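Local coordinates for synaptonemal complex protein 2 (Mus musculus, PDB 5IWZ), which helps build the axial and lateral elements of synaptonemal complexes, is needed for SYCP3 to enter them and is required for chromosome synapsis in meiosis, at residues 221-224 and 225-229; 258-261 and 262-266; 197-200 and 201-204; 167-170 and 171-175. All blocks are in the same frame, centred on the assembly; numbering follows the deposited sequence.

How the contacts relate
This N-terminal piece of the protein joins a helical part that includes an armadillo-repeat-like domain to a strand-rich Spt16M-like part, and all four contacts are local ones, each at or near one end of a single helix of the helical part. Contact 1 is the meeting point of the set: its helix 216-229 touches contact 2, where Val223 CG1 lies 3.6 Å from Cys264 SG, and contact 3, where Met229 CB lies 3.6 Å from Met203 CE. Their centres are about 12 and 13 Å from that of contact 1. Contact 4 stands apart, about 7 Å from contact 1 between nearest atoms. Contacts 2 and 3 lie about 24 Å apart between centres.

Contact 1. Residues 221-224 and 225-229; sequences GIVE and ALCRM
Gly221 O is gripped twice: Ala225 N donates to it over 2.7 Å, and the side-chain ND2 of Asn180, from helix 169-185, makes a second hydrogen bond. The same i to i+4 spacing brings the side chains together along the helix. Glu224 and Arg228 lie alongside one another and point the same way, a salt bridge one turn apart on the exposed flank. With CG anti to the backbone N (chi1 171°) and the chain extended beyond it, Glu224 carries OE2 to 2.6 Å from Arg228 NH1. The oxygen arrives at the edge of the guanidinium, yet the bond is weak because its N-H points well off line, at 120°. The carboxylate and guanidinium planes are turned 45° apart. Asp184 pairs with the other nitrogen, NH2, so two carboxylates probably share the arginine's charge. On buried faces apolar groups take over: Ile222 CG2 rests 4.0 Å from Leu226 CD1, and Val223 CG1 lies 4.2 Å from Cys227 SG. Alanine's small methyl suits close packing at Ala225, which lies against Met179 and Asn180 of helix 169-185; Ile222 and Val223 meet Ile210 of helix 197-212; Val223 and Cys227 press on Phe260 of helix 260-274.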
loop_
_atom_site.group_PDB
_atom_site.type_symbol
_atom_site.label_atom_id
_atom_site.label_comp_id
_atom_site.label_asym_id
_atom_site.label_seq_id
_atom_site.Cartn_x
_atom_site.Cartn_y
_atom_site.Cartn_z
ATOM N N GLY A 221 -9.062 2.792 -2.970
ATOM C CA GLY A 221 -8.928 1.518 -2.274
ATOM C C GLY A 221 -9.964 1.324 -1.184
ATOM O O GLY A 221 -10.447 0.208 -0.963
ATOM N N ILE A 222 -10.299 2.398 -0.467
ATOM C CA ILE A 222 -11.327 2.312 0.562
ATOM C C ILE A 222 -12.691 2.075 -0.065
ATOM O O ILE A 222 -13.441 1.203 0.377
ATOM C CB ILE A 222 -11.347 3.580 1.430
ATOM C CG1 ILE A 222 -10.089 3.660 2.292
ATOM C CG2 ILE A 222 -12.647 3.607 2.260
ATOM C CD1 ILE A 222 -9.909 5.014 2.957
ATOM N N VAL A 223 -13.046 2.876 -1.078
ATOM C CA VAL A 223 -14.278 2.627 -1.829
ATOM C C VAL A 223 -14.291 1.193 -2.338
ATOM O O VAL A 223 -15.299 0.475 -2.226
ATOM C CB VAL A 223 -14.428 3.626 -2.994
ATOM C CG1 VAL A 223 -15.597 3.204 -3.884
ATOM C CG2 VAL A 223 -14.640 5.061 -2.497
ATOM N N GLU A 224 -13.167 0.757 -2.905
ATOM C CA GLU A 224 -13.081 -0.600 -3.435
ATOM C C GLU A 224 -13.273 -1.628 -2.337
ATOM O O GLU A 224 -14.002 -2.610 -2.523
ATOM C CB GLU A 224 -11.738 -0.832 -4.130
ATOM C CG GLU A 224 -11.508 -2.301 -4.512
ATOM C CD GLU A 224 -10.143 -2.563 -5.143
ATOM O OE1 GLU A 224 -9.372 -1.593 -5.335
ATOM O OE2 GLU A 224 -9.839 -3.741 -5.451
ATOM N N ALA A 225 -12.635 -1.421 -1.183
ATOM C CA ALA A 225 -12.824 -2.355 -0.078
ATOM C C ALA A 225 -14.287 -2.388 0.362
ATOM O O ALA A 225 -14.865 -3.463 0.558
ATOM C CB ALA A 225 -11.905 -1.990 1.095
ATOM N N LEU A 226 -14.906 -1.210 0.516
ATOM C CA LEU A 226 -16.297 -1.161 0.956
ATOM C C LEU A 226 -17.210 -1.864 -0.036
ATOM O O LEU A 226 -18.163 -2.541 0.367
ATOM C CB LEU A 226 -16.751 0.286 1.175
ATOM C CG LEU A 226 -16.098 1.039 2.350
ATOM C CD1 LEU A 226 -16.470 2.517 2.347
ATOM C CD2 LEU A 226 -16.395 0.400 3.721
ATOM N N CYS A 227 -16.923 -1.743 -1.334
ATOM C CA CYS A 227 -17.782 -2.380 -2.330
ATOM C C CYS A 227 -17.519 -3.881 -2.449
ATOM O O CYS A 227 -18.435 -4.638 -2.795
ATOM C CB CYS A 227 -17.626 -1.686 -3.689
ATOM S SG CYS A 227 -18.275 0.031 -3.717
ATOM N N ARG A 228 -16.298 -4.331 -2.164
ATOM C CA ARG A 228 -16.034 -5.765 -2.135
ATOM C C ARG A 228 -16.704 -6.435 -0.940
ATOM O O ARG A 228 -17.101 -7.602 -1.031
ATOM C CB ARG A 228 -14.529 -6.042 -2.092
ATOM C CG ARG A 228 -13.732 -5.520 -3.276
ATOM C CD ARG A 228 -12.285 -6.044 -3.264
ATOM N NE ARG A 228 -12.203 -7.140 -4.212
ATOM C CZ ARG A 228 -11.699 -7.039 -5.428
ATOM N NH1 ARG A 228 -11.166 -5.895 -5.839
ATOM N NH2 ARG A 228 -11.712 -8.098 -6.223
ATOM N N MET A 229 -16.844 -5.724 0.177
ATOM C CA MET A 229 -17.420 -6.295 1.393
ATOM C C MET A 229 -18.925 -6.074 1.527
ATOM O O MET A 229 -19.511 -6.566 2.499
ATOM C CB MET A 229 -16.715 -5.731 2.638
ATOM C CG MET A 229 -15.223 -6.059 2.702
ATOM S SD MET A 229 -14.470 -5.724 4.311
ATOM C CE MET A 229 -14.635 -3.936 4.389
#

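Contact 2. Residues 258-261 and 262-266; sequences CEFE and TDCRI
The Phe260 ring has Cys264 CB over one face, 4.2 Å from its centroid and 19° from the ring normal, which makes a CH-pi contact. The Glu261 carboxylate oxygen OE1 lies in the ring plane at an edge. This is the first turn of helix 260-274, with Glu259 at the N-cap position, and the cysteine stands one turn on from the ring. Its sulfur adds an oblique sulfur-aromatic contact, SG lying 3.9 Å from Phe260 CZ. A compact, polarisable thiol suits a place beside the ring, where Val223 of helix 216-229 touches both. Phe260 CG is anti to the backbone N (chi1 175°), a torsion that swings the ring along the helix toward Cys264. Across the turn two carboxylates approach, Glu259 OE2 and Asp263 OD2 being 3.9 Å apart with their planes steeply inclined, and Lys256 probably eases their repulsion: it forms a salt bridge with Asp263 and a weak, long ion pair with Glu259. Were Asp263 a leucine, the Lys256 ammonium would probably lose its salt-bridge mate and keep the weak pairing with Glu259. Glu259 O accepts twice, from Asp263 N at 2.9 Å along a nearly straight N-H (165°), and weakly from Thr262 OG1 at 3.4 Å.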
loop_
_atom_site.group_PDB
_atom_site.type_symbol
_atom_site.label_atom_id
_atom_site.label_comp_id
_atom_site.label_asym_id
_atom_site.label_seq_id
_atom_site.Cartn_x
_atom_site.Cartn_y
_atom_site.Cartn_z
ATOM N N CYS A 258 -20.200 -3.489 -11.845
ATOM C CA CYS A 258 -19.772 -3.940 -13.165
ATOM C C CYS A 258 -19.006 -2.877 -13.949
ATOM O O CYS A 258 -18.297 -3.223 -14.902
ATOM C CB CYS A 258 -20.981 -4.422 -13.974
ATOM S SG CYS A 258 -22.196 -3.147 -14.337
ATOM N N GLU A 259 -19.127 -1.603 -13.581
ATOM C CA GLU A 259 -18.297 -0.538 -14.135
ATOM C C GLU A 259 -17.519 0.165 -13.028
ATOM O O GLU A 259 -17.412 1.396 -13.005
ATOM C CB GLU A 259 -19.140 0.466 -14.913
ATOM C CG GLU A 259 -20.020 -0.165 -15.975
ATOM C CD GLU A 259 -20.673 0.868 -16.863
ATOM O OE1 GLU A 259 -20.692 0.656 -18.094
ATOM O OE2 GLU A 259 -21.158 1.893 -16.332
ATOM N N PHE A 260 -16.956 -0.617 -12.099
ATOM C CA PHE A 260 -16.479 -0.045 -10.844
ATOM C C PHE A 260 -15.427 1.030 -11.079
ATOM O O PHE A 260 -15.541 2.142 -10.545
ATOM C CB PHE A 260 -15.915 -1.123 -9.918
ATOM C CG PHE A 260 -15.319 -0.550 -8.667
ATOM C CD1 PHE A 260 -16.128 -0.260 -7.578
ATOM C CD2 PHE A 260 -13.970 -0.238 -8.605
ATOM C CE1 PHE A 260 -15.598 0.308 -6.449
ATOM C CE2 PHE A 260 -13.432 0.327 -7.483
ATOM C CZ PHE A 260 -14.247 0.608 -6.401
ATOM N N GLU A 261 -14.393 0.710 -11.871
ATOM C CA GLU A 261 -13.228 1.585 -11.994
ATOM C C GLU A 261 -13.607 2.982 -12.485
ATOM O O GLU A 261 -13.098 3.990 -11.971
ATOM C CB GLU A 261 -12.198 0.957 -12.934
ATOM C CG GLU A 261 -11.608 -0.355 -12.444
ATOM C CD GLU A 261 -10.714 -0.183 -11.221
ATOM O OE1 GLU A 261 -11.137 -0.574 -10.109
ATOM O OE2 GLU A 261 -9.588 0.344 -11.372
ATOM N N THR A 262 -14.489 3.066 -13.486
ATOM C CA THR A 262 -14.872 4.378 -13.995
ATOM C C THR A 262 -15.952 5.021 -13.131
ATOM O O THR A 262 -15.949 6.244 -12.944
ATOM C CB THR A 262 -15.333 4.285 -15.452
ATOM O OG1 THR A 262 -16.312 3.249 -15.589
ATOM C CG2 THR A 262 -14.140 4.000 -16.370
ATOM N N ASP A 263 -16.879 4.230 -12.582
ATOM C CA ASP A 263 -17.870 4.826 -11.688
ATOM C C ASP A 263 -17.209 5.347 -10.421
ATOM O O ASP A 263 -17.645 6.358 -9.854
ATOM C CB ASP A 263 -18.986 3.835 -11.337
ATOM C CG ASP A 263 -19.980 3.605 -12.488
ATOM O OD1 ASP A 263 -20.157 4.493 -13.356
ATOM O OD2 ASP A 263 -20.618 2.533 -12.488
ATOM N N CYS A 264 -16.141 4.686 -9.972
ATOM C CA CYS A 264 -15.455 5.147 -8.771
ATOM C C CYS A 264 -14.792 6.506 -8.999
ATOM O O CYS A 264 -14.855 7.387 -8.132
ATOM C CB CYS A 264 -14.442 4.099 -8.320
ATOM S SG CYS A 264 -13.802 4.432 -6.698
ATOM N N ARG A 265 -14.170 6.700 -10.168
ATOM C CA ARG A 265 -13.683 8.027 -10.556
ATOM C C ARG A 265 -14.813 9.059 -10.543
ATOM O O ARG A 265 -14.661 10.169 -10.012
ATOM C CB ARG A 265 -13.019 7.955 -11.944
ATOM C CG ARG A 265 -12.753 9.320 -12.629
ATOM C CD ARG A 265 -11.840 10.254 -11.808
ATOM N NE ARG A 265 -10.444 9.809 -11.790
ATOM C CZ ARG A 265 -9.457 10.424 -11.153
ATOM N NH1 ARG A 265 -9.678 11.533 -10.453
ATOM N NH2 ARG A 265 -8.231 9.928 -11.217
ATOM N N ILE A 266 -15.962 8.712 -11.117
ATOM C CA ILE A 266 -17.078 9.656 -11.137
ATOM C C ILE A 266 -17.483 10.024 -9.709
ATOM O O ILE A 266 -17.564 11.209 -9.352
ATOM C CB ILE A 266 -18.253 9.080 -11.953
ATOM C CG1 ILE A 266 -17.887 9.035 -13.441
ATOM C CG2 ILE A 266 -19.556 9.883 -11.734
ATOM C CD1 ILE A 266 -18.806 8.163 -14.273
#

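Contact 3. Residues 197-200 and 201-204; sequences QEML and TLMS
Leu202 CB starts beside the backbone, 3.5 Å from Glu198 O, and the side chain then runs back over the preceding turn of helix 197-212, in the helical part of the chain, where it probably continues the armadillo-like stack of helices. CG, anti to its own carbonyl carbon (chi1 -74°), stays over the same oxygen at 3.4 Å. At the tip CD1 meets two residues at once. It touches Glu198 OE2 at 3.7 Å, where the glutamate's extended chain lies alongside and points the same way. It also touches Met199 SD at 3.9 Å, the methionine slanting across from the i-3 position. Leucine suits this place because its CD1 methyl can lie against both neighbours while the side chain also reaches Ile163 of helix 144-163. Met199 is bent at chi2 and chi3, and this flexible thioether packs on Ile155 and Cys159 of that same helix. Met203, buried, sets its CB against Leu226 and carries its terminal CE to Met229, both of helix 216-229; it also touches Trp242 of helix 232-242. On the exposed flank a threonine can use its hydroxyl on the helix backbone: Gln197 O accepts Thr201 N at 3.1 Å and, weakly, Thr201 OG1 at 3.4 Å.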
loop_
_atom_site.group_PDB
_atom_site.type_symbol
_atom_site.label_atom_id
_atom_site.label_comp_id
_atom_site.label_asym_id
_atom_site.label_seq_id
_atom_site.Cartn_x
_atom_site.Cartn_y
_atom_site.Cartn_z
ATOM N N GLN A 197 -20.466 -6.377 14.859
ATOM C CA GLN A 197 -20.536 -4.969 15.239
ATOM C C GLN A 197 -19.234 -4.242 14.928
ATOM O O GLN A 197 -19.252 -3.092 14.471
ATOM C CB GLN A 197 -20.877 -4.840 16.723
ATOM C CG GLN A 197 -20.873 -3.409 17.253
ATOM C CD GLN A 197 -21.898 -2.528 16.579
ATOM O OE1 GLN A 197 -21.641 -1.356 16.304
ATOM N NE2 GLN A 197 -23.075 -3.085 16.312
ATOM N N GLU A 198 -18.093 -4.896 15.170
ATOM C CA GLU A 198 -16.813 -4.224 14.971
ATOM C C GLU A 198 -16.632 -3.804 13.519
ATOM O O GLU A 198 -16.187 -2.686 13.247
ATOM C CB GLU A 198 -15.652 -5.121 15.413
ATOM C CG GLU A 198 -14.314 -4.389 15.401
ATOM C CD GLU A 198 -13.118 -5.309 15.157
ATOM O OE1 GLU A 198 -13.308 -6.540 15.026
ATOM O OE2 GLU A 198 -11.978 -4.793 15.101
ATOM N N MET A 199 -16.978 -4.688 12.574
ATOM C CA MET A 199 -16.815 -4.369 11.159
ATOM C C MET A 199 -17.726 -3.223 10.748
ATOM O O MET A 199 -17.316 -2.343 9.978
ATOM C CB MET A 199 -17.086 -5.604 10.295
ATOM C CG MET A 199 -15.894 -6.543 10.158
ATOM S SD MET A 199 -14.313 -5.661 10.148
ATOM C CE MET A 199 -14.271 -5.031 8.472
ATOM N N LEU A 200 -18.964 -3.215 11.252
ATOM C CA LEU A 200 -19.900 -2.157 10.886
ATOM C C LEU A 200 -19.395 -0.798 11.346
ATOM O O LEU A 200 -19.492 0.191 10.609
ATOM C CB LEU A 200 -21.276 -2.435 11.472
ATOM C CG LEU A 200 -22.106 -3.458 10.688
ATOM C CD1 LEU A 200 -23.298 -3.880 11.521
ATOM C CD2 LEU A 200 -22.562 -2.901 9.340
ATOM N N THR A 201 -18.845 -0.728 12.558
ATOM C CA THR A 201 -18.223 0.510 13.018
ATOM C C THR A 201 -17.022 0.888 12.154
ATOM O O THR A 201 -16.877 2.049 11.748
ATOM C CB THR A 201 -17.828 0.366 14.490
ATOM O OG1 THR A 201 -19.004 0.164 15.272
ATOM C CG2 THR A 201 -17.097 1.603 14.987
ATOM N N LEU A 202 -16.142 -0.080 11.872
ATOM C CA LEU A 202 -14.965 0.212 11.054
ATOM C C LEU A 202 -15.367 0.707 9.672
ATOM O O LEU A 202 -14.831 1.706 9.174
ATOM C CB LEU A 202 -14.072 -1.026 10.937
ATOM C CG LEU A 202 -13.286 -1.356 12.204
ATOM C CD1 LEU A 202 -12.576 -2.702 12.069
ATOM C CD2 LEU A 202 -12.296 -0.240 12.505
ATOM N N MET A 203 -16.319 0.021 9.037
ATOM C CA MET A 203 -16.735 0.422 7.704
ATOM C C MET A 203 -17.373 1.796 7.708
ATOM O O MET A 203 -17.232 2.549 6.739
ATOM C CB MET A 203 -17.699 -0.599 7.132
ATOM C CG MET A 203 -17.026 -1.868 6.726
ATOM S SD MET A 203 -18.327 -2.956 6.161
ATOM C CE MET A 203 -18.086 -2.926 4.404
ATOM N N SER A 204 -18.079 2.141 8.778
ATOM C CA SER A 204 -18.621 3.490 8.875
ATOM C C SER A 204 -17.496 4.518 8.990
ATOM O O SER A 204 -17.531 5.573 8.335
ATOM C CB SER A 204 -19.578 3.579 10.065
ATOM O OG SER A 204 -20.333 4.767 9.987
#

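Contact 4. Residues 167-170 and 171-175; sequences VNFC and IQQEA
Phe169 and Gln173 are brought side by side by their first torsions: the ring carbon CG sits between the backbone N and the carbonyl carbon (chi1 73°), while the glutamine's CG lies anti to its carbonyl carbon and the chain beyond is extended. They lie in the first turns of helix 169-185 of the armadillo-repeat-like domain, with Asn168 as N-cap. The amide comes to the ring's edge, NE2 of Gln173 in the ring plane and 3.3 Å from CD2 of Phe169, and the two flat groups stand nearly perpendicular, 80° apart. That nitrogen is hydrogen-bonded to Asp215, which helps fix how the amide is turned. Cys170 SG lies over one face of the ring, offset toward the rim. Gln172 reaches back toward Val167, its NE2 resting 3.6 Å from Val167 CB and bonding to Leu161 O in helix 144-163. Shortening Gln172 to an alanine is likely to deprive the Leu161 carbonyl of this donor and open a gap beside Val167. Branched, apolar Val167 and Ile171 suit the buried side, where CG1 of the valine meets CG2 of the isoleucine at 3.8 Å, and both touch Leu161. Asparagine suits the helix start: Asn168 OD1 accepts Cys170 N at 2.8 Å, the donor standing well above the amide's carbonyl plane.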
loop_
_atom_site.group_PDB
_atom_site.type_symbol
_atom_site.label_atom_id
_atom_site.label_comp_id
_atom_site.label_asym_id
_atom_site.label_seq_id
_atom_site.Cartn_x
_atom_site.Cartn_y
_atom_site.Cartn_z
ATOM N N VAL A 167 -0.948 7.333 10.645
ATOM C CA VAL A 167 -0.075 6.401 9.930
ATOM C C VAL A 167 0.315 6.986 8.580
ATOM O O VAL A 167 -0.535 7.519 7.854
ATOM C CB VAL A 167 -0.767 5.033 9.758
ATOM C CG1 VAL A 167 0.131 4.069 8.986
ATOM C CG2 VAL A 167 -1.162 4.458 11.109
ATOM N N ASN A 168 1.601 6.864 8.228
ATOM C CA ASN A 168 2.083 7.352 6.940
ATOM C C ASN A 168 1.283 6.753 5.788
ATOM O O ASN A 168 0.977 5.555 5.784
ATOM C CB ASN A 168 3.558 7.005 6.747
ATOM C CG ASN A 168 4.051 7.388 5.371
ATOM O OD1 ASN A 168 4.159 6.547 4.478
ATOM N ND2 ASN A 168 4.308 8.676 5.179
ATOM N N PHE A 169 0.995 7.587 4.772
ATOM C CA PHE A 169 0.092 7.150 3.706
ATOM C C PHE A 169 0.643 5.951 2.941
ATOM O O PHE A 169 -0.137 5.122 2.463
ATOM C CB PHE A 169 -0.214 8.297 2.731
ATOM C CG PHE A 169 0.940 8.660 1.820
ATOM C CD1 PHE A 169 1.938 9.527 2.257
ATOM C CD2 PHE A 169 1.012 8.156 0.523
ATOM C CE1 PHE A 169 3.001 9.890 1.420
ATOM C CE2 PHE A 169 2.058 8.521 -0.333
ATOM C CZ PHE A 169 3.065 9.389 0.123
ATOM N N CYS A 170 1.976 5.839 2.807
ATOM C CA CYS A 170 2.541 4.714 2.058
ATOM C C CYS A 170 2.295 3.386 2.764
ATOM O O CYS A 170 2.155 2.347 2.108
ATOM C CB CYS A 170 4.050 4.892 1.846
ATOM S SG CYS A 170 4.538 6.345 0.870
ATOM N N ILE A 171 2.277 3.389 4.093
ATOM C CA ILE A 171 1.963 2.164 4.820
ATOM C C ILE A 171 0.492 1.813 4.646
ATOM O O ILE A 171 0.128 0.660 4.386
ATOM C CB ILE A 171 2.346 2.325 6.299
ATOM C CG1 ILE A 171 3.862 2.461 6.420
ATOM C CG2 ILE A 171 1.798 1.156 7.132
ATOM C CD1 ILE A 171 4.295 2.814 7.816
ATOM N N GLN A 172 -0.378 2.810 4.757
ATOM C CA GLN A 172 -1.791 2.544 4.531
ATOM C C GLN A 172 -2.028 2.048 3.115
ATOM O O GLN A 172 -2.804 1.109 2.914
ATOM C CB GLN A 172 -2.617 3.794 4.831
ATOM C CG GLN A 172 -2.474 4.254 6.273
ATOM C CD GLN A 172 -3.094 5.605 6.510
ATOM O OE1 GLN A 172 -3.066 6.460 5.636
ATOM N NE2 GLN A 172 -3.653 5.811 7.702
ATOM N N GLN A 173 -1.350 2.642 2.119
ATOM C CA GLN A 173 -1.554 2.210 0.734
ATOM C C GLN A 173 -1.146 0.752 0.549
ATOM O O GLN A 173 -1.824 -0.015 -0.149
ATOM C CB GLN A 173 -0.777 3.116 -0.237
ATOM C CG GLN A 173 -1.362 4.513 -0.393
ATOM C CD GLN A 173 -0.474 5.473 -1.214
ATOM O OE1 GLN A 173 0.674 5.154 -1.559
ATOM N NE2 GLN A 173 -1.018 6.656 -1.526
ATOM N N GLU A 174 -0.022 0.361 1.153
ATOM C CA GLU A 174 0.442 -1.019 1.063
ATOM C C GLU A 174 -0.543 -1.980 1.731
ATOM O O GLU A 174 -0.876 -3.035 1.175
ATOM C CB GLU A 174 1.836 -1.115 1.699
ATOM C CG GLU A 174 2.320 -2.525 1.989
ATOM C CD GLU A 174 2.480 -3.342 0.725
ATOM O OE1 GLU A 174 2.552 -2.739 -0.377
ATOM O OE2 GLU A 174 2.513 -4.592 0.830
ATOM N N ALA A 175 -1.027 -1.626 2.924
ATOM C CA ALA A 175 -1.946 -2.510 3.639
ATOM C C ALA A 175 -3.293 -2.601 2.931
ATOM O O ALA A 175 -3.860 -3.694 2.787
ATOM C CB ALA A 175 -2.142 -2.019 5.068
#